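Local coordinates for YcaO (Methanopyrus kandleri, PDB 6CIB), which binds ADP and magnesium and probably uses ATP to activate peptide backbone amides for thioamidation, as a member of the YcaO family, at residues D7-F11 and M243-R247; L28-V34 and A76-V80; F38-V42 and R68-R72; V228-V232 and G255-R260. All blocks are in the same frame, centred on the assembly; numbering follows the deposited sequence.

Contact 1 (D7-F11 and M243-R247); sequences DVEGF and MAVLR
Arg247 and Glu9 make the polar part of this contact. The guanidinium grips one backbone oxygen side-on with two nitrogens. Arg247 NE lies 2.7 Å from Glu9 O in a nearly straight bond (164°). Arg247 NH2 reaches the same Glu9 O at 3.2 Å, in the carbonyl plane and on a lone pair. The oxygen sits in the guanidinium plane, which probably limits rotation of that group. NH2 also gives a weak hydrogen bond to Gln160, a residue of the ADP site.

The second element is a Met-aromatic contact made by Met243, a selenomethionine. Its CG is anti to the backbone N (chi1 -177°) and the chain bends at chi3, which lays the terminal methyl over one face of the Phe11 ring. Met243 CE is 3.7 Å from the Phe11 ring centroid, a CH-pi contact. Met243 SE stands obliquely, 3.5 Å from Phe11 CE2.

Apolar packing completes the contact, with Val8 CG1 3.7 Å from Leu246 CD2.

The loop before helix 16-25 is thereby laid against helix 241-260. Phe11 also packs on Ile159 and Leu163 of helix 154-177, and Leu246 on Leu190 and Leu193 of helix 188-198.

Contact 2 (L28-V34 and A76-V80); sequences LERKVGV and AMECV. With ADP (adenosine-5'-diphosphate), chain G.
Val32 and Cys79 meet where the short helix 28-31 ends against helix 68-85. The end is a Schellman motif. Gly33 has positive phi (93°), and Gly33 N and Val34 N bond back to Arg30 O and Glu29 O. Glu29 O also accepts from Val32 N, on the opposite face of its plane.

Glu29 can be followed outward. Its CB leads to CG, which lies beside the methyl of Ala76. The chain runs on extended (chi2 -160°) and carries the carboxylate along the same methyl: Glu29 CD is 3.7 Å from Ala76 CB. At the tip, Glu29 OE2 lies 3.7 Å from Ala76 CA. The charge itself is met by others, with OE1 in a salt bridge to Lys37 and OE2 in one to Arg50. With an alanine in place of Glu29, Lys37 and Arg50 would probably lose their shared carboxylate, and a gap would be likely to open beside Ala76.

Val80 takes the other flank. Val80 CG2 is 4.1 Å from Leu28 CB and 4.2 Å from Val32 CG2. On its far side helix 68-85 faces the nucleotide, with Met77 CB 3.2 Å from ADP O4'.

Val34 CG2 touches Cys79 SG at 3.7 Å. The tightest carbon pair is Val32 CG1 to Cys79 CB, 3.5 Å.

Contact 3 (F38-V42 and R68-R72); sequences FSDRV and RIQAR. With OXM (oxamic acid), chain I; ADP (adenosine-5'-diphosphate), chain G.
Arg68 reaches across to the backbone of Asp40 and, with Arg41, forms a two-arginine carboxylate-binding site for oxamic acid. The acid's carboxylate is gripped side-on: Arg68 NE lies 2.7 Å from OXM O2, and Arg68 NH2 2.8 Å from OXM O3, both bonds nearly straight. Arg41 NH1 adds a third bond, 2.9 Å to OXM O3.

Arg68 NH2 and Arg68 NH1 grip Asp40 O end-on, at 2.9 Å and 3.0 Å. The Arg68 chain bends at chi2 and chi3 (62° and 58°), which presents one edge to the carboxylate and another to Asp40 O. A leucine in place of Arg68 would probably leave Asp40 O without two donors and the oxamic acid with Arg41 alone of the pair.

Farther out, Arg72 NH2 meets Ser39 OG at 3.2 Å; Glu48 salt-bridges Arg68 and hydrogen-bonds Ser39. On this helix, Gln70 binds the adenine of ADP.

The contact joins strand 34-42 to the start of helix 68-85, beside strand 45-54. Farther along the strand, Val42 packs on helix 241-260.

Contact 4 (V228-V232 and G255-R260); sequences VEEMV and GLSMAR
Glu230 and Arg260 form a salt bridge between loop 228-232, which connects strands 217-224 and 233-238, and the C-terminal part of helix 241-260. Arg260 NE lies 3.2 Å from Glu230 OE1, with an N-H...O angle of 150°. The nitrogen comes from above the carboxylate plane, and the oxygen is tilted from the guanidinium plane, so this is not a flat two-pronged pair. The two planes are 38° apart. The Arg260 chain is extended from CG to NE and crosses Glu230 at about a right angle. Each charge also has a long, weak ion pair: Glu230 with Arg227, Arg260 with Glu200.

Leu256 lies one helical turn before Arg260. Leu256 CD2 packs against the base of Glu230, 3.8 Å from Glu230 CB and 3.4 Å from Glu230 O. That oxygen accepts a hydrogen bond from Thr223 OG1. Val232 CG2 approaches the same methyl, Leu256 CD2, obliquely, at 4.1 Å.

Gly255 faces Val232, and a CB at this position would come close to Val232 CG2. The contact thus lays the strand connection along the helix. Leu256 also packs on Val42 of strand 34-42.

One turn on from Gly255, Ala259 CB lies 3.3 Å from Glu229 O.

In the fold
From the N terminus, residues 7-11 come first, and contact 1 closes the longest loop, reaching helix 241-260. Contact 2 is nested inside it and brings helix 28-31 to helix 68-85. Contact 3 is nested in turn inside contact 2, joining strand 34-42 to the start of the same helix. Contacts 2 and 3 both touch ADP. Contact 4 opens later, in series with contacts 2 and 3, and ties loop 228-232 to helix 241-260. It crosses contact 1, because 243-247 falls between its segments; both contacts use that helix. Contacts 1 and 3 meet where Glu9 packs on Gln70. Contacts 3 and 4 meet through Asp40 and Ser257, probably hydrogen-bonded.

Contact 1 (D7-F11 and M243-R247)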
loop_
_atom_site.group_PDB
_atom_site.type_symbol
_atom_site.label_atom_id
_atom_site.label_comp_id
_atom_site.label_asym_id
_atom_site.label_seq_id
_atom_site.Cartn_x
_atom_site.Cartn_y
_atom_site.Cartn_z
ATOM N N ASP A 7 -4.603 -16.142 -4.214
ATOM C CA ASP A 7 -4.199 -15.495 -2.968
ATOM C C ASP A 7 -2.695 -15.540 -2.716
ATOM O O ASP A 7 -2.249 -15.848 -1.613
ATOM C CB ASP A 7 -5.016 -16.035 -1.776
ATOM C CG ASP A 7 -4.694 -17.485 -1.432
ATOM O OD1 ASP A 7 -4.117 -18.228 -2.265
ATOM O OD2 ASP A 7 -5.019 -17.873 -0.294
ATOM N N VAL A 8 -1.916 -15.201 -3.742
ATOM C CA VAL A 8 -0.463 -15.158 -3.628
ATOM C C VAL A 8 -0.044 -13.734 -3.167
ATOM O O VAL A 8 0.209 -13.524 -1.973
ATOM C CB VAL A 8 0.222 -15.667 -4.926
ATOM C CG1 VAL A 8 1.735 -15.698 -4.786
ATOM C CG2 VAL A 8 -0.283 -17.065 -5.284
ATOM N N GLU A 9 -0.031 -12.767 -4.087
ATOM C CA GLU A 9 0.321 -11.373 -3.778
ATOM C C GLU A 9 -0.829 -10.580 -3.169
ATOM O O GLU A 9 -0.594 -9.583 -2.499
ATOM C CB GLU A 9 0.806 -10.633 -5.035
ATOM C CG GLU A 9 2.104 -11.150 -5.621
ATOM C CD GLU A 9 1.914 -12.344 -6.534
ATOM O OE1 GLU A 9 0.763 -12.800 -6.729
ATOM O OE2 GLU A 9 2.926 -12.825 -7.065
ATOM N N GLY A 10 -2.063 -11.007 -3.443
ATOM C CA GLY A 10 -3.274 -10.365 -2.926
ATOM C C GLY A 10 -4.480 -11.273 -3.155
ATOM O O GLY A 10 -4.338 -12.356 -3.734
ATOM N N PHE A 11 -5.657 -10.826 -2.709
ATOM C CA PHE A 11 -6.898 -11.608 -2.791
ATOM C C PHE A 11 -7.688 -11.234 -4.040
ATOM O O PHE A 11 -8.209 -10.121 -4.157
ATOM C CB PHE A 11 -7.744 -11.417 -1.527
ATOM C CG PHE A 11 -7.013 -11.740 -0.256
ATOM C CD1 PHE A 11 -6.891 -13.068 0.182
ATOM C CD2 PHE A 11 -6.440 -10.722 0.510
ATOM C CE1 PHE A 11 -6.207 -13.364 1.356
ATOM C CE2 PHE A 11 -5.763 -11.011 1.682
ATOM C CZ PHE A 11 -5.648 -12.330 2.110
HETATM N N MSE A 243 1.421 -14.066 3.233
HETATM C CA MSE A 243 1.220 -13.042 2.197
HETATM C C MSE A 243 1.895 -11.758 2.595
HETATM O O MSE A 243 2.509 -11.099 1.756
HETATM C CB MSE A 243 -0.272 -12.801 1.950
HETATM C CG MSE A 243 -0.496 -11.794 0.818
HETATM SE SE MSE A 243 -2.378 -11.241 0.696
HETATM C CE MSE A 243 -2.925 -12.935 -0.128
ATOM N N ALA A 244 1.785 -11.395 3.875
ATOM C CA ALA A 244 2.448 -10.198 4.413
ATOM C C ALA A 244 3.971 -10.242 4.230
ATOM O O ALA A 244 4.579 -9.228 3.865
ATOM C CB ALA A 244 2.087 -9.991 5.885
ATOM N N VAL A 245 4.569 -11.413 4.468
ATOM C CA VAL A 245 6.011 -11.632 4.261
ATOM C C VAL A 245 6.350 -11.480 2.772
ATOM O O VAL A 245 7.306 -10.769 2.414
ATOM C CB VAL A 245 6.456 -13.036 4.755
ATOM C CG1 VAL A 245 7.916 -13.325 4.413
ATOM C CG2 VAL A 245 6.245 -13.166 6.251
ATOM N N LEU A 246 5.568 -12.156 1.923
ATOM C CA LEU A 246 5.763 -12.112 0.477
ATOM C C LEU A 246 5.702 -10.676 -0.058
ATOM O O LEU A 246 6.582 -10.251 -0.809
ATOM C CB LEU A 246 4.753 -13.015 -0.254
ATOM C CG LEU A 246 4.856 -12.985 -1.785
ATOM C CD1 LEU A 246 6.184 -13.568 -2.267
ATOM C CD2 LEU A 246 3.679 -13.705 -2.416
ATOM N N ARG A 247 4.676 -9.936 0.357
ATOM C CA ARG A 247 4.518 -8.539 -0.050
ATOM C C ARG A 247 5.718 -7.669 0.302
ATOM O O ARG A 247 6.174 -6.898 -0.531
ATOM C CB ARG A 247 3.252 -7.950 0.548
ATOM C CG ARG A 247 1.987 -8.405 -0.144
ATOM C CD ARG A 247 0.765 -7.991 0.654
ATOM N NE ARG A 247 -0.397 -8.060 -0.220
ATOM C CZ ARG A 247 -1.493 -7.311 -0.125
ATOM N NH1 ARG A 247 -1.637 -6.396 0.841
ATOM N NH2 ARG A 247 -2.453 -7.484 -1.027
#

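Contact 2 (L28-V34 and A76-V80)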
loop_
_atom_site.group_PDB
_atom_site.type_symbol
_atom_site.label_atom_id
_atom_site.label_comp_id
_atom_site.label_asym_id
_atom_site.label_seq_id
_atom_site.Cartn_x
_atom_site.Cartn_y
_atom_site.Cartn_z
ATOM N N LEU A 28 -5.821 -0.851 -21.738
ATOM C CA LEU A 28 -5.782 0.021 -20.556
ATOM C C LEU A 28 -4.508 0.849 -20.455
ATOM O O LEU A 28 -4.576 2.038 -20.119
ATOM C CB LEU A 28 -6.015 -0.774 -19.257
ATOM C CG LEU A 28 -7.342 -1.526 -19.093
ATOM C CD1 LEU A 28 -7.323 -2.300 -17.783
ATOM C CD2 LEU A 28 -8.564 -0.612 -19.154
ATOM N N GLU A 29 -3.365 0.234 -20.769
ATOM C CA GLU A 29 -2.068 0.905 -20.635
ATOM C C GLU A 29 -1.935 2.094 -21.582
ATOM O O GLU A 29 -1.580 3.200 -21.139
ATOM C CB GLU A 29 -0.903 -0.091 -20.757
ATOM C CG GLU A 29 -0.851 -1.043 -19.562
ATOM C CD GLU A 29 0.492 -1.716 -19.349
ATOM O OE1 GLU A 29 0.724 -2.782 -19.942
ATOM O OE2 GLU A 29 1.302 -1.210 -18.547
ATOM N N ARG A 30 -2.272 1.875 -22.857
ATOM C CA ARG A 30 -2.337 2.955 -23.850
ATOM C C ARG A 30 -3.303 4.059 -23.406
ATOM O O ARG A 30 -2.947 5.241 -23.445
ATOM C CB ARG A 30 -2.726 2.422 -25.241
ATOM C CG ARG A 30 -2.675 3.476 -26.354
ATOM C CD ARG A 30 -3.285 3.009 -27.679
ATOM N NE ARG A 30 -4.665 2.504 -27.582
ATOM C CZ ARG A 30 -5.763 3.252 -27.450
ATOM N NH1 ARG A 30 -5.692 4.578 -27.379
ATOM N NH2 ARG A 30 -6.950 2.665 -27.375
ATOM N N LYS A 31 -4.499 3.668 -22.961
ATOM C CA LYS A 31 -5.565 4.611 -22.609
ATOM C C LYS A 31 -5.215 5.492 -21.428
ATOM O O LYS A 31 -5.740 6.603 -21.293
ATOM C CB LYS A 31 -6.875 3.871 -22.338
ATOM C CG LYS A 31 -7.624 3.462 -23.601
ATOM C CD LYS A 31 -8.809 2.570 -23.272
ATOM C CE LYS A 31 -9.567 2.151 -24.524
ATOM N NZ LYS A 31 -10.351 0.894 -24.307
ATOM N N VAL A 32 -4.294 4.989 -20.609
ATOM C CA VAL A 32 -3.873 5.597 -19.357
ATOM C C VAL A 32 -2.520 6.327 -19.503
ATOM O O VAL A 32 -1.983 6.893 -18.542
ATOM C CB VAL A 32 -3.932 4.493 -18.272
ATOM C CG1 VAL A 32 -2.609 4.205 -17.584
ATOM C CG2 VAL A 32 -5.112 4.716 -17.342
ATOM N N GLY A 33 -1.982 6.317 -20.722
ATOM C CA GLY A 33 -0.813 7.137 -21.066
ATOM C C GLY A 33 0.559 6.500 -20.920
ATOM O O GLY A 33 1.557 7.217 -20.888
ATOM N N VAL A 34 0.610 5.167 -20.826
ATOM C CA VAL A 34 1.878 4.428 -20.806
ATOM C C VAL A 34 2.556 4.629 -22.161
ATOM O O VAL A 34 1.955 4.393 -23.205
ATOM C CB VAL A 34 1.678 2.913 -20.523
ATOM C CG1 VAL A 34 2.968 2.119 -20.751
ATOM C CG2 VAL A 34 1.154 2.695 -19.106
ATOM N N ALA A 76 0.500 -2.509 -14.813
ATOM C CA ALA A 76 -0.647 -1.954 -15.534
ATOM C C ALA A 76 -1.682 -1.295 -14.610
ATOM O O ALA A 76 -2.114 -0.164 -14.860
ATOM C CB ALA A 76 -1.309 -3.023 -16.398
HETATM N N MSE A 77 -2.067 -2.001 -13.550
HETATM C CA MSE A 77 -3.112 -1.529 -12.644
HETATM C C MSE A 77 -2.642 -0.381 -11.775
HETATM O O MSE A 77 -3.443 0.471 -11.397
HETATM C CB MSE A 77 -3.679 -2.713 -11.861
HETATM C CG MSE A 77 -4.321 -3.775 -12.758
HETATM SE SE MSE A 77 -5.957 -3.059 -13.605
HETATM C CE MSE A 77 -7.121 -3.516 -12.077
ATOM N N GLU A 78 -1.338 -0.336 -11.489
ATOM C CA GLU A 78 -0.693 0.809 -10.846
ATOM C C GLU A 78 -0.883 2.072 -11.694
ATOM O O GLU A 78 -1.280 3.120 -11.171
ATOM C CB GLU A 78 0.796 0.515 -10.623
ATOM C CG GLU A 78 1.619 1.647 -10.014
ATOM C CD GLU A 78 1.529 1.726 -8.503
ATOM O OE1 GLU A 78 1.559 0.671 -7.831
ATOM O OE2 GLU A 78 1.451 2.857 -7.981
ATOM N N CYS A 79 -0.603 1.968 -12.997
ATOM C CA CYS A 79 -0.863 3.063 -13.937
ATOM C C CYS A 79 -2.333 3.485 -13.952
ATOM O O CYS A 79 -2.624 4.679 -13.976
ATOM C CB CYS A 79 -0.385 2.699 -15.345
ATOM S SG CYS A 79 1.397 2.502 -15.423
ATOM N N VAL A 80 -3.240 2.507 -13.899
ATOM C CA VAL A 80 -4.687 2.756 -13.951
ATOM C C VAL A 80 -5.170 3.524 -12.709
ATOM O O VAL A 80 -5.865 4.536 -12.848
ATOM C CB VAL A 80 -5.509 1.454 -14.176
ATOM C CG1 VAL A 80 -6.998 1.686 -13.933
ATOM C CG2 VAL A 80 -5.325 0.932 -15.597
HETATM P PB ADP G . 0.538 -2.582 -4.037
HETATM O O1B ADP G . -0.960 -2.364 -4.023
HETATM O O2B ADP G . 1.144 -2.866 -2.677
HETATM O O3B ADP G . 1.323 -1.585 -4.858
HETATM P PA ADP G . 0.797 -4.428 -6.262
HETATM O O1A ADP G . 0.553 -5.913 -6.249
HETATM O O2A ADP G . 2.118 -3.963 -6.812
HETATM O O3A ADP G . 0.680 -4.034 -4.721
HETATM O "O5'" ADP G . -0.423 -3.732 -7.043
HETATM C "C5'" ADP G . -0.398 -2.460 -7.714
HETATM C "C4'" ADP G . -1.829 -2.088 -8.145
HETATM O "O4'" ADP G . -2.355 -3.096 -9.022
HETATM C "C3'" ADP G . -2.823 -2.025 -6.981
HETATM O "O3'" ADP G . -3.866 -1.076 -7.279
HETATM C "C2'" ADP G . -3.416 -3.422 -6.944
HETATM O "O2'" ADP G . -4.688 -3.462 -6.304
HETATM C "C1'" ADP G . -3.479 -3.771 -8.428
HETATM N N9 ADP G . -3.357 -5.221 -8.698
HETATM C C8 ADP G . -2.281 -5.980 -8.419
HETATM N N7 ADP G . -2.488 -7.265 -8.786
HETATM C C5 ADP G . -3.706 -7.339 -9.333
HETATM C C6 ADP G . -4.531 -8.413 -9.933
HETATM N N6 ADP G . -4.052 -9.678 -10.017
HETATM N N1 ADP G . -5.765 -8.079 -10.382
HETATM C C2 ADP G . -6.250 -6.815 -10.302
HETATM N N3 ADP G . -5.546 -5.789 -9.772
HETATM C C4 ADP G . -4.286 -5.987 -9.280
#

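Contact 3 (F38-V42 and R68-R72)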
loop_
_atom_site.group_PDB
_atom_site.type_symbol
_atom_site.label_atom_id
_atom_site.label_comp_id
_atom_site.label_asym_id
_atom_site.label_seq_id
_atom_site.Cartn_x
_atom_site.Cartn_y
_atom_site.Cartn_z
ATOM N N PHE A 38 9.574 -1.360 -19.222
ATOM C CA PHE A 38 10.845 -2.023 -18.929
ATOM C C PHE A 38 10.605 -3.276 -18.088
ATOM O O PHE A 38 9.780 -3.260 -17.173
ATOM C CB PHE A 38 11.778 -1.097 -18.141
ATOM C CG PHE A 38 12.114 0.192 -18.843
ATOM C CD1 PHE A 38 13.162 0.248 -19.772
ATOM C CD2 PHE A 38 11.395 1.359 -18.560
ATOM C CE1 PHE A 38 13.482 1.441 -20.414
ATOM C CE2 PHE A 38 11.715 2.560 -19.197
ATOM C CZ PHE A 38 12.763 2.599 -20.119
ATOM N N SER A 39 11.360 -4.329 -18.375
ATOM C CA SER A 39 11.330 -5.551 -17.571
ATOM C C SER A 39 12.639 -5.792 -16.844
ATOM O O SER A 39 13.708 -5.857 -17.458
ATOM C CB SER A 39 10.988 -6.765 -18.440
ATOM O OG SER A 39 9.677 -6.653 -18.946
ATOM N N ASP A 40 12.548 -5.912 -15.525
ATOM C CA ASP A 40 13.703 -6.234 -14.687
ATOM C C ASP A 40 13.477 -7.582 -14.012
ATOM O O ASP A 40 12.362 -8.093 -13.996
ATOM C CB ASP A 40 13.921 -5.132 -13.632
ATOM C CG ASP A 40 14.528 -3.845 -14.225
ATOM O OD1 ASP A 40 14.821 -3.810 -15.442
ATOM O OD2 ASP A 40 14.709 -2.859 -13.465
ATOM N N ARG A 41 14.538 -8.157 -13.474
ATOM C CA ARG A 41 14.417 -9.294 -12.575
ATOM C C ARG A 41 15.438 -9.101 -11.466
ATOM O O ARG A 41 16.644 -9.009 -11.722
ATOM C CB ARG A 41 14.627 -10.628 -13.311
ATOM C CG ARG A 41 13.973 -11.850 -12.643
ATOM C CD ARG A 41 14.059 -13.134 -13.489
ATOM N NE ARG A 41 15.413 -13.269 -13.992
ATOM C CZ ARG A 41 15.794 -13.186 -15.260
ATOM N NH1 ARG A 41 14.920 -13.070 -16.257
ATOM N NH2 ARG A 41 17.085 -13.267 -15.517
ATOM N N VAL A 42 14.953 -9.015 -10.234
ATOM C CA VAL A 42 15.836 -8.811 -9.090
ATOM C C VAL A 42 15.894 -10.135 -8.349
ATOM O O VAL A 42 14.900 -10.563 -7.740
ATOM C CB VAL A 42 15.375 -7.633 -8.196
ATOM C CG1 VAL A 42 16.268 -7.495 -6.972
ATOM C CG2 VAL A 42 15.370 -6.330 -8.997
ATOM N N ARG A 68 6.018 -13.256 -13.996
ATOM C CA ARG A 68 6.112 -12.159 -14.964
ATOM C C ARG A 68 4.719 -11.647 -15.305
ATOM O O ARG A 68 4.523 -10.438 -15.478
ATOM C CB ARG A 68 6.870 -12.613 -16.226
ATOM C CG ARG A 68 7.078 -11.539 -17.310
ATOM C CD ARG A 68 7.926 -10.349 -16.845
ATOM N NE ARG A 68 9.256 -10.754 -16.390
ATOM C CZ ARG A 68 10.123 -9.967 -15.753
ATOM N NH1 ARG A 68 9.819 -8.699 -15.474
ATOM N NH2 ARG A 68 11.303 -10.457 -15.383
ATOM N N ILE A 69 3.756 -12.570 -15.390
ATOM C CA ILE A 69 2.359 -12.210 -15.620
ATOM C C ILE A 69 1.860 -11.273 -14.506
ATOM O O ILE A 69 1.351 -10.181 -14.804
ATOM C CB ILE A 69 1.426 -13.449 -15.817
ATOM C CG1 ILE A 69 1.638 -14.086 -17.205
ATOM C CG2 ILE A 69 -0.039 -13.033 -15.696
ATOM C CD1 ILE A 69 1.003 -15.469 -17.388
ATOM N N GLN A 70 2.029 -11.669 -13.244
ATOM C CA GLN A 70 1.547 -10.836 -12.117
ATOM C C GLN A 70 2.248 -9.475 -12.054
ATOM O O GLN A 70 1.609 -8.467 -11.773
ATOM C CB GLN A 70 1.635 -11.568 -10.761
ATOM C CG GLN A 70 1.248 -10.736 -9.520
ATOM C CD GLN A 70 -0.152 -10.111 -9.572
ATOM O OE1 GLN A 70 -1.026 -10.546 -10.327
ATOM N NE2 GLN A 70 -0.369 -9.080 -8.746
ATOM N N ALA A 71 3.551 -9.456 -12.335
ATOM C CA ALA A 71 4.302 -8.203 -12.387
ATOM C C ALA A 71 3.748 -7.255 -13.450
ATOM O O ALA A 71 3.683 -6.039 -13.228
ATOM C CB ALA A 71 5.779 -8.473 -12.623
ATOM N N ARG A 72 3.341 -7.817 -14.590
ATOM C CA ARG A 72 2.795 -7.039 -15.701
ATOM C C ARG A 72 1.369 -6.542 -15.422
ATOM O O ARG A 72 1.008 -5.441 -15.829
ATOM C CB ARG A 72 2.912 -7.810 -17.031
ATOM C CG ARG A 72 4.348 -7.809 -17.529
ATOM C CD ARG A 72 4.593 -8.545 -18.831
ATOM N NE ARG A 72 5.996 -8.393 -19.202
ATOM C CZ ARG A 72 6.674 -9.194 -20.025
ATOM N NH1 ARG A 72 6.100 -10.246 -20.594
ATOM N NH2 ARG A 72 7.952 -8.937 -20.272
HETATM C C1 OXM I . 11.670 -14.776 -17.752
HETATM N N1 OXM I . 12.981 -14.975 -17.841
HETATM O O1 OXM I . 10.854 -15.529 -18.286
HETATM C C2 OXM I . 11.199 -13.619 -16.988
HETATM O O2 OXM I . 10.024 -13.222 -17.148
HETATM O O3 OXM I . 11.988 -13.056 -16.193
HETATM P PB ADP G . 0.538 -2.582 -4.037
HETATM O O1B ADP G . -0.960 -2.364 -4.023
HETATM O O2B ADP G . 1.144 -2.866 -2.677
HETATM O O3B ADP G . 1.323 -1.585 -4.858
HETATM P PA ADP G . 0.797 -4.428 -6.262
HETATM O O1A ADP G . 0.553 -5.913 -6.249
HETATM O O2A ADP G . 2.118 -3.963 -6.812
HETATM O O3A ADP G . 0.680 -4.034 -4.721
HETATM O "O5'" ADP G . -0.423 -3.732 -7.043
HETATM C "C5'" ADP G . -0.398 -2.460 -7.714
HETATM C "C4'" ADP G . -1.829 -2.088 -8.145
HETATM O "O4'" ADP G . -2.355 -3.096 -9.022
HETATM C "C3'" ADP G . -2.823 -2.025 -6.981
HETATM O "O3'" ADP G . -3.866 -1.076 -7.279
HETATM C "C2'" ADP G . -3.416 -3.422 -6.944
HETATM O "O2'" ADP G . -4.688 -3.462 -6.304
HETATM C "C1'" ADP G . -3.479 -3.771 -8.428
HETATM N N9 ADP G . -3.357 -5.221 -8.698
HETATM C C8 ADP G . -2.281 -5.980 -8.419
HETATM N N7 ADP G . -2.488 -7.265 -8.786
HETATM C C5 ADP G . -3.706 -7.339 -9.333
HETATM C C6 ADP G . -4.531 -8.413 -9.933
HETATM N N6 ADP G . -4.052 -9.678 -10.017
HETATM N N1 ADP G . -5.765 -8.079 -10.382
HETATM C C2 ADP G . -6.250 -6.815 -10.302
HETATM N N3 ADP G . -5.546 -5.789 -9.772
HETATM C C4 ADP G . -4.286 -5.987 -9.280
#

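Contact 4 (V228-V232 and G255-R260)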
loop_
_atom_site.group_PDB
_atom_site.type_symbol
_atom_site.label_atom_id
_atom_site.label_comp_id
_atom_site.label_asym_id
_atom_site.label_seq_id
_atom_site.Cartn_x
_atom_site.Cartn_y
_atom_site.Cartn_z
ATOM N N VAL A 228 24.613 2.335 -0.514
ATOM C CA VAL A 228 23.606 2.925 0.376
ATOM C C VAL A 228 22.190 3.026 -0.241
ATOM O O VAL A 228 21.194 2.834 0.453
ATOM C CB VAL A 228 24.107 4.281 0.967
ATOM C CG1 VAL A 228 24.082 5.410 -0.066
ATOM C CG2 VAL A 228 23.322 4.665 2.208
ATOM N N GLU A 229 22.118 3.309 -1.540
ATOM C CA GLU A 229 20.853 3.408 -2.275
ATOM C C GLU A 229 20.128 2.061 -2.383
ATOM O O GLU A 229 18.925 2.023 -2.645
ATOM C CB GLU A 229 21.052 4.034 -3.668
ATOM C CG GLU A 229 22.337 3.652 -4.395
ATOM C CD GLU A 229 23.567 4.403 -3.885
ATOM O OE1 GLU A 229 24.511 3.726 -3.422
ATOM O OE2 GLU A 229 23.592 5.659 -3.927
ATOM N N GLU A 230 20.874 0.979 -2.148
ATOM C CA GLU A 230 20.353 -0.387 -2.137
ATOM C C GLU A 230 19.922 -0.864 -0.747
ATOM O O GLU A 230 19.575 -2.038 -0.554
ATOM C CB GLU A 230 21.360 -1.336 -2.786
ATOM C CG GLU A 230 21.554 -0.996 -4.257
ATOM C CD GLU A 230 22.070 -2.141 -5.091
ATOM O OE1 GLU A 230 22.267 -1.914 -6.300
ATOM O OE2 GLU A 230 22.279 -3.249 -4.557
HETATM N N MSE A 231 19.939 0.062 0.211
HETATM C CA MSE A 231 19.406 -0.182 1.548
HETATM C C MSE A 231 18.016 0.373 1.531
HETATM O O MSE A 231 17.799 1.576 1.712
HETATM C CB MSE A 231 20.280 0.424 2.644
HETATM C CG MSE A 231 21.501 -0.468 2.812
HETATM SE SE MSE A 231 22.694 0.308 4.174
HETATM C CE MSE A 231 21.610 -0.064 5.768
ATOM N N VAL A 232 17.068 -0.524 1.276
ATOM C CA VAL A 232 15.677 -0.171 1.064
ATOM C C VAL A 232 14.818 -0.903 2.092
ATOM O O VAL A 232 15.304 -1.778 2.828
ATOM C CB VAL A 232 15.200 -0.490 -0.385
ATOM C CG1 VAL A 232 15.925 0.373 -1.424
ATOM C CG2 VAL A 232 15.334 -1.979 -0.717
ATOM N N GLY A 255 12.050 -2.001 -4.906
ATOM C CA GLY A 255 12.943 -0.939 -4.433
ATOM C C GLY A 255 14.323 -1.013 -5.069
ATOM O O GLY A 255 14.854 0.003 -5.517
ATOM N N LEU A 256 14.884 -2.222 -5.129
ATOM C CA LEU A 256 16.202 -2.439 -5.729
ATOM C C LEU A 256 16.235 -2.183 -7.219
ATOM O O LEU A 256 17.211 -1.612 -7.726
ATOM C CB LEU A 256 16.742 -3.836 -5.405
ATOM C CG LEU A 256 17.018 -4.109 -3.922
ATOM C CD1 LEU A 256 17.254 -5.588 -3.664
ATOM C CD2 LEU A 256 18.181 -3.265 -3.427
ATOM N N SER A 257 15.171 -2.587 -7.918
ATOM C CA SER A 257 15.015 -2.280 -9.337
ATOM C C SER A 257 15.039 -0.771 -9.580
ATOM O O SER A 257 15.758 -0.298 -10.468
ATOM C CB SER A 257 13.728 -2.898 -9.894
ATOM O OG SER A 257 13.449 -2.401 -11.192
HETATM N N MSE A 258 14.273 -0.030 -8.774
HETATM C CA MSE A 258 14.184 1.437 -8.866
HETATM C C MSE A 258 15.497 2.127 -8.602
HETATM O O MSE A 258 15.873 3.059 -9.334
HETATM C CB MSE A 258 13.206 1.999 -7.834
HETATM C CG MSE A 258 11.834 1.361 -7.890
HETATM SE SE MSE A 258 10.900 2.031 -9.471
HETATM C CE MSE A 258 9.517 2.731 -8.246
ATOM N N ALA A 259 16.194 1.689 -7.549
ATOM C CA ALA A 259 17.468 2.297 -7.156
ATOM C C ALA A 259 18.537 2.068 -8.231
ATOM O O ALA A 259 19.296 2.979 -8.552
ATOM C CB ALA A 259 17.922 1.770 -5.800
ATOM N N ARG A 260 18.559 0.865 -8.804
ATOM C CA ARG A 260 19.502 0.512 -9.871
ATOM C C ARG A 260 19.247 1.260 -11.179
ATOM O O ARG A 260 20.140 1.356 -12.016
ATOM C CB ARG A 260 19.497 -0.993 -10.117
ATOM C CG ARG A 260 20.288 -1.773 -9.088
ATOM C CD ARG A 260 19.898 -3.237 -9.113
ATOM N NE ARG A 260 20.408 -3.920 -7.928
ATOM C CZ ARG A 260 20.474 -5.242 -7.774
ATOM N NH1 ARG A 260 20.072 -6.059 -8.734
ATOM N NH2 ARG A 260 20.957 -5.747 -6.648
#